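Local atomic coordinates of NADPH-ferredoxin reductase FprA (Mycobacterium tuberculosis, PDB entry 1LQT), a protein that binds FAD and transfers electrons between NADPH and ferredoxin, and may thereby supply electrons to P450 systems. Residues 38-43 / 76-81; 43-48 / 421-426. One frame throughout, in Å; residues are numbered along the deposited sequence. Where two conformers were deposited one is given.

Contact 1 (38-43 / 76-81); sequences MLEMLP and FRFFGN. With FAD (flavin-adenine dinucleotide), chain H.
Met38 and Leu39 pair with Phe78 and Phe79 as parallel neighbours in the central sheet of the FAD-binding Rossmann-type fold. Met38 N donates to Arg77 O, Met38 O accepts from Phe79 N at 2.8 Å, and Glu40 N returns to Phe79 O. On the face holding Met38, Phe76 and Phe78, packing is close. The Met38 chain runs with CG anti to the backbone N (chi1 -178°) and turns at its last torsion, so that SD and CE both reach the edge of the Phe76 ring, CE lying 3.7 Å from CE2; this is a Met-aromatic contact made in the ring plane. Phe78 brings CE1 to 3.6 Å from Glu40 CB, its ring only 15° from the plane of the Glu40 carboxylate. On the other face Leu39 touches Phe79 through a single methyl, CD2. Beyond the strands the pairing becomes looser: Asn81 N bonds to Leu42 O at 2.9 Å but from above the carbonyl plane, and a water donates to both Met41 O and Asn81 OD1. The Asn81 amide nitrogen is held separately by Lys416 O. Arg77, partly exposed, turns its guanidinium away to a salt bridge with Asp37. At the strand end Glu40 bends at chi2 (59°) to put its carboxylate against the two hydroxyls of the adenosine ribose: FAD O3B donates to OE1 and FAD O2B to OE2, each at 2.7 Å. Leu42 N grips OE2 from its anti side, and Ser11 OG binds OE1. Each carboxylate oxygen thus has a protein and a ribose partner, which fixes the group's rotation; acceptance from both hydroxyls is consistent with an ionised Glu40 reading the ribose, as acidic residues ending the second strand do in Rossmann-type dinucleotide folds.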
loop_
_atom_site.group_PDB
_atom_site.type_symbol
_atom_site.label_atom_id
_atom_site.label_comp_id
_atom_site.label_asym_id
_atom_site.label_seq_id
_atom_site.Cartn_x
_atom_site.Cartn_y
_atom_site.Cartn_z
ATOM N N MET A 38 18.673 5.159 6.528
ATOM C CA MET A 38 17.486 4.631 5.889
ATOM C C MET A 38 17.770 4.386 4.431
ATOM O O MET A 38 18.169 5.301 3.719
ATOM C CB MET A 38 16.357 5.634 6.073
ATOM C CG MET A 38 15.061 5.184 5.506
ATOM S SD MET A 38 13.698 6.345 5.851
ATOM C CE MET A 38 13.338 6.048 7.528
ATOM N N LEU A 39 17.604 3.141 4.000
ATOM C CA LEU A 39 17.866 2.699 2.643
ATOM C C LEU A 39 16.561 2.408 1.959
ATOM O O LEU A 39 15.791 1.593 2.433
ATOM C CB LEU A 39 18.683 1.391 2.679
ATOM C CG LEU A 39 19.960 1.433 3.527
ATOM C CD1 LEU A 39 20.734 0.113 3.282
ATOM C CD2 LEU A 39 20.785 2.596 3.373
ATOM N N GLU A 40 16.325 3.032 0.827
ATOM C CA GLU A 40 15.049 2.957 0.135
ATOM C C GLU A 40 15.263 2.577 -1.314
ATOM O O GLU A 40 16.081 3.153 -2.017
ATOM C CB GLU A 40 14.347 4.305 0.222
ATOM C CG GLU A 40 13.177 4.502 -0.751
ATOM C CD GLU A 40 12.062 3.483 -0.595
ATOM O OE1 GLU A 40 11.658 3.229 0.558
ATOM O OE2 GLU A 40 11.607 2.960 -1.640
ATOM N N MET A 41 14.468 1.613 -1.748
ATOM C CA MET A 41 14.478 1.089 -3.103
ATOM C C MET A 41 14.268 2.138 -4.215
ATOM O O MET A 41 14.885 2.075 -5.262
ATOM C CB MET A 41 13.340 0.045 -3.166
ATOM C CG MET A 41 13.005 -0.423 -4.585
ATOM S SD MET A 41 12.171 -2.001 -4.618
ATOM C CE MET A 41 10.389 -1.563 -4.012
ATOM N N LEU A 42 13.293 3.006 -3.973
ATOM C CA LEU A 42 12.948 4.047 -4.928
ATOM C C LEU A 42 13.795 5.280 -4.685
ATOM O O LEU A 42 14.377 5.454 -3.621
ATOM C CB LEU A 42 11.468 4.426 -4.763
ATOM C CG LEU A 42 10.497 3.272 -4.945
ATOM C CD1 LEU A 42 9.078 3.786 -4.794
ATOM C CD2 LEU A 42 10.648 2.568 -6.269
ATOM N N PRO A 43 13.858 6.193 -5.647
ATOM C CA PRO A 43 14.533 7.464 -5.405
ATOM C C PRO A 43 13.823 8.352 -4.385
ATOM O O PRO A 43 14.420 9.289 -3.860
ATOM C CB PRO A 43 14.528 8.132 -6.794
ATOM C CG PRO A 43 14.473 6.982 -7.725
ATOM C CD PRO A 43 13.541 6.018 -7.075
ATOM N N PHE A 76 20.314 11.274 11.210
ATOM C CA PHE A 76 19.567 10.533 10.200
ATOM C C PHE A 76 20.141 10.782 8.823
ATOM O O PHE A 76 20.399 11.940 8.466
ATOM C CB PHE A 76 18.123 11.036 10.225
ATOM C CG PHE A 76 17.221 10.387 9.218
ATOM C CD1 PHE A 76 17.152 10.842 7.930
ATOM C CD2 PHE A 76 16.378 9.356 9.605
ATOM C CE1 PHE A 76 16.291 10.209 7.018
ATOM C CE2 PHE A 76 15.530 8.752 8.721
ATOM C CZ PHE A 76 15.503 9.156 7.449
ATOM N N ARG A 77 20.276 9.714 8.032
ATOM C CA ARG A 77 20.663 9.821 6.630
ATOM C C ARG A 77 19.691 8.961 5.805
ATOM O O ARG A 77 19.268 7.900 6.249
ATOM C CB ARG A 77 22.085 9.337 6.390
ATOM C CG ARG A 77 23.133 10.115 7.142
ATOM C CD ARG A 77 24.566 9.794 6.756
ATOM N NE ARG A 77 24.889 8.387 6.995
ATOM C CZ ARG A 77 26.112 7.888 6.889
ATOM N NH1 ARG A 77 27.099 8.674 6.522
ATOM N NH2 ARG A 77 26.340 6.617 7.130
ATOM N N PHE A 78 19.411 9.425 4.594
ATOM C CA PHE A 78 18.614 8.715 3.607
ATOM C C PHE A 78 19.452 8.358 2.391
ATOM O O PHE A 78 20.199 9.180 1.890
ATOM C CB PHE A 78 17.478 9.619 3.154
ATOM C CG PHE A 78 16.599 9.053 2.048
ATOM C CD1 PHE A 78 15.614 8.133 2.332
ATOM C CD2 PHE A 78 16.710 9.500 0.740
ATOM C CE1 PHE A 78 14.794 7.674 1.328
ATOM C CE2 PHE A 78 15.889 9.041 -0.260
ATOM C CZ PHE A 78 14.929 8.123 0.020
ATOM N N PHE A 79 19.303 7.138 1.919
ATOM C CA PHE A 79 19.948 6.666 0.715
ATOM C C PHE A 79 18.887 5.983 -0.144
ATOM O O PHE A 79 18.533 4.823 0.081
ATOM C CB PHE A 79 21.054 5.681 1.040
ATOM C CG PHE A 79 22.137 6.230 1.933
ATOM C CD1 PHE A 79 23.254 6.860 1.408
ATOM C CD2 PHE A 79 22.063 6.109 3.299
ATOM C CE1 PHE A 79 24.278 7.316 2.225
ATOM C CE2 PHE A 79 23.092 6.600 4.117
ATOM C CZ PHE A 79 24.173 7.200 3.567
ATOM N N GLY A 80 18.395 6.727 -1.117
ATOM C CA GLY A 80 17.418 6.212 -2.052
ATOM C C GLY A 80 18.047 5.563 -3.259
ATOM O O GLY A 80 19.241 5.685 -3.509
ATOM N N ASN A 81 17.232 4.843 -4.006
ATOM C CA ASN A 81 17.663 4.031 -5.152
ATOM C C ASN A 81 18.635 2.940 -4.728
ATOM O O ASN A 81 19.515 2.576 -5.485
ATOM C CB ASN A 81 18.241 4.902 -6.278
ATOM C CG ASN A 81 18.345 4.192 -7.600
ATOM O OD1 ASN A 81 17.546 3.315 -7.932
ATOM N ND2 ASN A 81 19.337 4.584 -8.388
HETATM P PA FAD H . 5.112 0.900 2.809
HETATM O O1A FAD H . 4.723 0.027 1.685
HETATM O O2A FAD H . 4.427 2.202 3.010
HETATM O O5B FAD H . 6.674 1.224 2.690
HETATM C C5B FAD H . 7.592 0.191 2.313
HETATM C C4B FAD H . 8.813 0.891 1.731
HETATM O O4B FAD H . 9.845 -0.088 1.625
HETATM C C3B FAD H . 8.595 1.463 0.325
HETATM O O3B FAD H . 9.060 2.789 0.210
HETATM C C2B FAD H . 9.350 0.497 -0.548
HETATM O O2B FAD H . 9.791 1.004 -1.787
HETATM C C1B FAD H . 10.495 0.075 0.380
HETATM N N9A FAD H . 11.131 -1.189 0.031
HETATM C C8A FAD H . 10.494 -2.367 -0.251
HETATM N N7A FAD H . 11.351 -3.345 -0.515
HETATM C C5A FAD H . 12.598 -2.755 -0.431
HETATM C C6A FAD H . 13.880 -3.276 -0.620
HETATM N N6A FAD H . 14.132 -4.546 -0.896
HETATM N N1A FAD H . 14.923 -2.416 -0.449
HETATM C C2A FAD H . 14.679 -1.122 -0.107
HETATM N N3A FAD H . 13.479 -0.562 0.093
HETATM C C4A FAD H . 12.469 -1.421 -0.081
HETATM N N1 FAD H . -3.672 4.436 5.110
HETATM C C2 FAD H . -4.282 5.560 5.580
HETATM O O2 FAD H . -4.174 5.895 6.744
HETATM N N3 FAD H . -5.058 6.311 4.712
HETATM C C4 FAD H . -5.188 6.047 3.380
HETATM O O4 FAD H . -5.874 6.788 2.640
HETATM C C4X FAD H . -4.516 4.920 2.894
HETATM N N5 FAD H . -4.576 4.595 1.557
HETATM C C5X FAD H . -3.945 3.465 1.102
HETATM C C6 FAD H . -4.026 3.121 -0.225
HETATM C C7 FAD H . -3.472 1.953 -0.717
HETATM C C7M FAD H . -3.569 1.626 -2.182
HETATM C C8 FAD H . -2.780 1.122 0.172
HETATM C C8M FAD H . -2.177 -0.172 -0.301
HETATM C C9 FAD H . -2.669 1.467 1.517
HETATM C C9A FAD H . -3.245 2.634 2.001
HETATM N N10 FAD H . -3.165 2.989 3.352
HETATM C C10 FAD H . -3.775 4.136 3.794
HETATM C "C1'" FAD H . -2.389 2.178 4.334
HETATM C "C2'" FAD H . -0.928 2.621 4.392
HETATM O "O2'" FAD H . -0.459 2.762 3.075
HETATM C "C3'" FAD H . -0.096 1.566 5.147
HETATM O "O3'" FAD H . -0.543 1.439 6.493
HETATM C "C4'" FAD H . 1.390 1.892 5.299
HETATM O "O4'" FAD H . 1.892 2.586 4.161
HETATM C "C5'" FAD H . 2.196 0.613 5.528
HETATM O "O5'" FAD H . 3.516 1.061 5.863
HETATM P P FAD H . 4.833 0.195 5.678
HETATM O O1P FAD H . 5.911 1.075 6.184
HETATM O O2P FAD H . 4.721 -1.176 6.261
HETATM O O3P FAD H . 4.987 -0.046 4.118
HETATM O O HOH W 1 14.817 2.771 -7.818
#

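Contact 2 (43-48 / 421-426); sequences PTPWGL and AHWQVI. With FAD (flavin-adenine dinucleotide), chain H.
Trp46 sets its CG anti to the carbonyl carbon (chi1 -52°) and Trp423 swings to an unusual chi1 of 147°, bringing the two indoles together in an edge-to-face (T-shaped) pair between the loop after strand 34-40 of the Rossmann-type FAD domain and helix 420-434. Their six-membered rings stand at 78° with centroids 5.2 Å apart; the edge of Trp423 at CZ2 points at one face of Trp46, toward its rim. Pro45 fills the corner between them. Its CD sits over the centre of the Trp423 six-membered ring, 3.4 Å from the centroid, in a close CH-pi contact, while CG of the same proline lies against the face of Trp46. Thr44 adds its methyl: CG2 reaches Trp423 CZ3 at 3.7 Å. One turn further along the helix, Ile426 meets Pro43 through CD1, and Leu450 of helix 447-454 covers this apolar patch. Pro43 O is buried near Trp423 without a polar partner in the model. Ser64 and Glu68 of helix 64-71 also touch Trp46. The loop therefore turns Pro43 to Trp46 to the C-terminal helix and its end to the cofactor. Past Trp46 it turns through Gly47, the N-cap of helix 48-51, where CA lies 3.2 Å from FAD O3B, and Leu48 N donates a nearly straight bond of 3.0 Å to the phosphate oxygen FAD O2A.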
loop_
_atom_site.group_PDB
_atom_site.type_symbol
_atom_site.label_atom_id
_atom_site.label_comp_id
_atom_site.label_asym_id
_atom_site.label_seq_id
_atom_site.Cartn_x
_atom_site.Cartn_y
_atom_site.Cartn_z
ATOM N N PRO A 43 13.858 6.193 -5.647
ATOM C CA PRO A 43 14.533 7.464 -5.405
ATOM C C PRO A 43 13.823 8.352 -4.385
ATOM O O PRO A 43 14.420 9.289 -3.860
ATOM C CB PRO A 43 14.528 8.132 -6.794
ATOM C CG PRO A 43 14.473 6.982 -7.725
ATOM C CD PRO A 43 13.541 6.018 -7.075
ATOM N N THR A 44 12.547 8.070 -4.156
ATOM C CA THR A 44 11.673 8.897 -3.351
ATOM C C THR A 44 11.269 8.166 -2.078
ATOM O O THR A 44 10.986 6.977 -2.146
ATOM C CB THR A 44 10.405 9.249 -4.144
ATOM O OG1 THR A 44 9.717 8.029 -4.492
ATOM C CG2 THR A 44 10.707 9.952 -5.456
ATOM N N PRO A 45 11.184 8.881 -0.961
ATOM C CA PRO A 45 10.745 8.294 0.304
ATOM C C PRO A 45 9.229 8.252 0.394
ATOM O O PRO A 45 8.498 8.702 -0.493
ATOM C CB PRO A 45 11.321 9.267 1.333
ATOM C CG PRO A 45 11.177 10.614 0.628
ATOM C CD PRO A 45 11.522 10.305 -0.800
ATOM N N TRP A 46 8.785 7.679 1.512
ATOM C CA TRP A 46 7.417 7.742 2.034
ATOM C C TRP A 46 6.542 6.535 1.717
ATOM O O TRP A 46 5.429 6.432 2.207
ATOM C CB TRP A 46 6.690 9.063 1.746
ATOM C CG TRP A 46 7.479 10.302 2.172
ATOM C CD1 TRP A 46 8.512 10.385 3.106
ATOM C CD2 TRP A 46 7.271 11.619 1.705
ATOM N NE1 TRP A 46 8.962 11.669 3.188
ATOM C CE2 TRP A 46 8.236 12.445 2.321
ATOM C CE3 TRP A 46 6.390 12.196 0.792
ATOM C CZ2 TRP A 46 8.304 13.828 2.078
ATOM C CZ3 TRP A 46 6.460 13.550 0.560
ATOM C CH2 TRP A 46 7.425 14.345 1.176
ATOM N N GLY A 47 7.045 5.612 0.919
ATOM C CA GLY A 47 6.333 4.382 0.652
ATOM C C GLY A 47 4.953 4.655 0.122
ATOM O O GLY A 47 4.743 5.476 -0.774
ATOM N N LEU A 48 3.976 3.939 0.648
ATOM C CA LEU A 48 2.587 4.036 0.180
ATOM C C LEU A 48 1.974 5.385 0.522
ATOM O O LEU A 48 0.946 5.731 -0.061
ATOM C CB LEU A 48 1.742 2.908 0.735
ATOM C CG LEU A 48 2.013 1.519 0.156
ATOM C CD1 LEU A 48 1.268 0.485 0.977
ATOM C CD2 LEU A 48 1.591 1.430 -1.300
ATOM N N ALA A 421 19.409 15.398 0.184
ATOM C CA ALA A 421 19.465 16.647 -0.545
ATOM C C ALA A 421 19.008 16.489 -1.987
ATOM O O ALA A 421 18.370 17.381 -2.535
ATOM C CB ALA A 421 20.892 17.218 -0.500
ATOM N N HIS A 422 19.305 15.361 -2.605
ATOM C CA HIS A 422 18.869 15.123 -3.967
ATOM C C HIS A 422 17.413 14.721 -4.083
ATOM O O HIS A 422 16.749 15.093 -5.046
ATOM C CB HIS A 422 19.813 14.186 -4.630
ATOM C CG HIS A 422 21.137 14.849 -4.839
ATOM N ND1 HIS A 422 21.468 15.523 -5.983
ATOM C CD2 HIS A 422 22.104 15.162 -3.946
ATOM C CE1 HIS A 422 22.682 16.037 -5.859
ATOM N NE2 HIS A 422 23.072 15.868 -4.617
ATOM N N TRP A 423 16.890 13.989 -3.104
ATOM C CA TRP A 423 15.444 13.814 -3.043
ATOM C C TRP A 423 14.783 15.182 -2.949
ATOM O O TRP A 423 13.757 15.405 -3.592
ATOM C CB TRP A 423 15.055 12.932 -1.842
ATOM C CG TRP A 423 13.719 13.319 -1.257
ATOM C CD1 TRP A 423 13.534 13.845 -0.047
ATOM C CD2 TRP A 423 12.440 13.279 -1.882
ATOM N NE1 TRP A 423 12.211 14.141 0.157
ATOM C CE2 TRP A 423 11.520 13.817 -0.973
ATOM C CE3 TRP A 423 11.969 12.872 -3.141
ATOM C CZ2 TRP A 423 10.165 13.924 -1.249
ATOM C CZ3 TRP A 423 10.609 13.005 -3.427
ATOM C CH2 TRP A 423 9.730 13.545 -2.488
ATOM N N GLN A 424 15.327 16.105 -2.167
ATOM C CA GLN A 424 14.690 17.413 -2.037
ATOM C C GLN A 424 14.605 18.135 -3.369
ATOM O O GLN A 424 13.671 18.899 -3.600
ATOM C CB GLN A 424 15.389 18.236 -0.958
ATOM C CG GLN A 424 15.136 17.680 0.443
ATOM C CD GLN A 424 15.974 18.315 1.506
ATOM O OE1 GLN A 424 16.487 19.384 1.342
ATOM N NE2 GLN A 424 16.093 17.663 2.630
ATOM N N VAL A 425 15.566 17.908 -4.247
ATOM C CA VAL A 425 15.525 18.460 -5.606
ATOM C C VAL A 425 14.402 17.809 -6.406
ATOM O O VAL A 425 13.627 18.519 -7.044
ATOM C CB VAL A 425 16.886 18.293 -6.316
ATOM C CG1 VAL A 425 16.837 18.810 -7.729
ATOM C CG2 VAL A 425 17.983 19.005 -5.529
ATOM N N ILE A 426 14.302 16.489 -6.399
ATOM C CA ILE A 426 13.173 15.813 -7.032
ATOM C C ILE A 426 11.854 16.395 -6.534
ATOM O O ILE A 426 10.968 16.701 -7.313
ATOM C CB ILE A 426 13.220 14.301 -6.768
ATOM C CG1 ILE A 426 14.396 13.652 -7.519
ATOM C CG2 ILE A 426 11.894 13.633 -7.162
ATOM C CD1 ILE A 426 14.682 12.208 -7.108
HETATM P PA FAD H . 5.112 0.900 2.809
HETATM O O1A FAD H . 4.723 0.027 1.685
HETATM O O2A FAD H . 4.427 2.202 3.010
HETATM O O5B FAD H . 6.674 1.224 2.690
HETATM C C5B FAD H . 7.592 0.191 2.313
HETATM C C4B FAD H . 8.813 0.891 1.731
HETATM O O4B FAD H . 9.845 -0.088 1.625
HETATM C C3B FAD H . 8.595 1.463 0.325
HETATM O O3B FAD H . 9.060 2.789 0.210
HETATM C C2B FAD H . 9.350 0.497 -0.548
HETATM O O2B FAD H . 9.791 1.004 -1.787
HETATM C C1B FAD H . 10.495 0.075 0.380
HETATM N N9A FAD H . 11.131 -1.189 0.031
HETATM C C8A FAD H . 10.494 -2.367 -0.251
HETATM N N7A FAD H . 11.351 -3.345 -0.515
HETATM C C5A FAD H . 12.598 -2.755 -0.431
HETATM C C6A FAD H . 13.880 -3.276 -0.620
HETATM N N6A FAD H . 14.132 -4.546 -0.896
HETATM N N1A FAD H . 14.923 -2.416 -0.449
HETATM C C2A FAD H . 14.679 -1.122 -0.107
HETATM N N3A FAD H . 13.479 -0.562 0.093
HETATM C C4A FAD H . 12.469 -1.421 -0.081
HETATM N N1 FAD H . -3.672 4.436 5.110
HETATM C C2 FAD H . -4.282 5.560 5.580
HETATM O O2 FAD H . -4.174 5.895 6.744
HETATM N N3 FAD H . -5.058 6.311 4.712
HETATM C C4 FAD H . -5.188 6.047 3.380
HETATM O O4 FAD H . -5.874 6.788 2.640
HETATM C C4X FAD H . -4.516 4.920 2.894
HETATM N N5 FAD H . -4.576 4.595 1.557
HETATM C C5X FAD H . -3.945 3.465 1.102
HETATM C C6 FAD H . -4.026 3.121 -0.225
HETATM C C7 FAD H . -3.472 1.953 -0.717
HETATM C C7M FAD H . -3.569 1.626 -2.182
HETATM C C8 FAD H . -2.780 1.122 0.172
HETATM C C8M FAD H . -2.177 -0.172 -0.301
HETATM C C9 FAD H . -2.669 1.467 1.517
HETATM C C9A FAD H . -3.245 2.634 2.001
HETATM N N10 FAD H . -3.165 2.989 3.352
HETATM C C10 FAD H . -3.775 4.136 3.794
HETATM C "C1'" FAD H . -2.389 2.178 4.334
HETATM C "C2'" FAD H . -0.928 2.621 4.392
HETATM O "O2'" FAD H . -0.459 2.762 3.075
HETATM C "C3'" FAD H . -0.096 1.566 5.147
HETATM O "O3'" FAD H . -0.543 1.439 6.493
HETATM C "C4'" FAD H . 1.390 1.892 5.299
HETATM O "O4'" FAD H . 1.892 2.586 4.161
HETATM C "C5'" FAD H . 2.196 0.613 5.528
HETATM O "O5'" FAD H . 3.516 1.061 5.863
HETATM P P FAD H . 4.833 0.195 5.678
HETATM O O1P FAD H . 5.911 1.075 6.184
HETATM O O2P FAD H . 4.721 -1.176 6.261
HETATM O O3P FAD H . 4.987 -0.046 4.118
#

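The centres of contacts 1 and 2 lie 8 Å apart on the same side of the chain's centre, and Pro43 belongs to both. Along the chain the segments alternate: strand 34-40 runs into the 43-48 loop, strand 76-80 follows, and helix 420-434 comes near the C-terminus. Strand 76-80 is also flanked in the sheet by the short antiparallel strand 418-419, immediately before that helix. The Phe78 ring joins the two contacts, packing its CE1 3.8 Å from Pro45 CB and lying near Trp423 CB. Strand 76-80 and the C-terminal helix thus pack against the run 38-48, in which Glu40 and Leu48 hold the ribose and the phosphate of FAD.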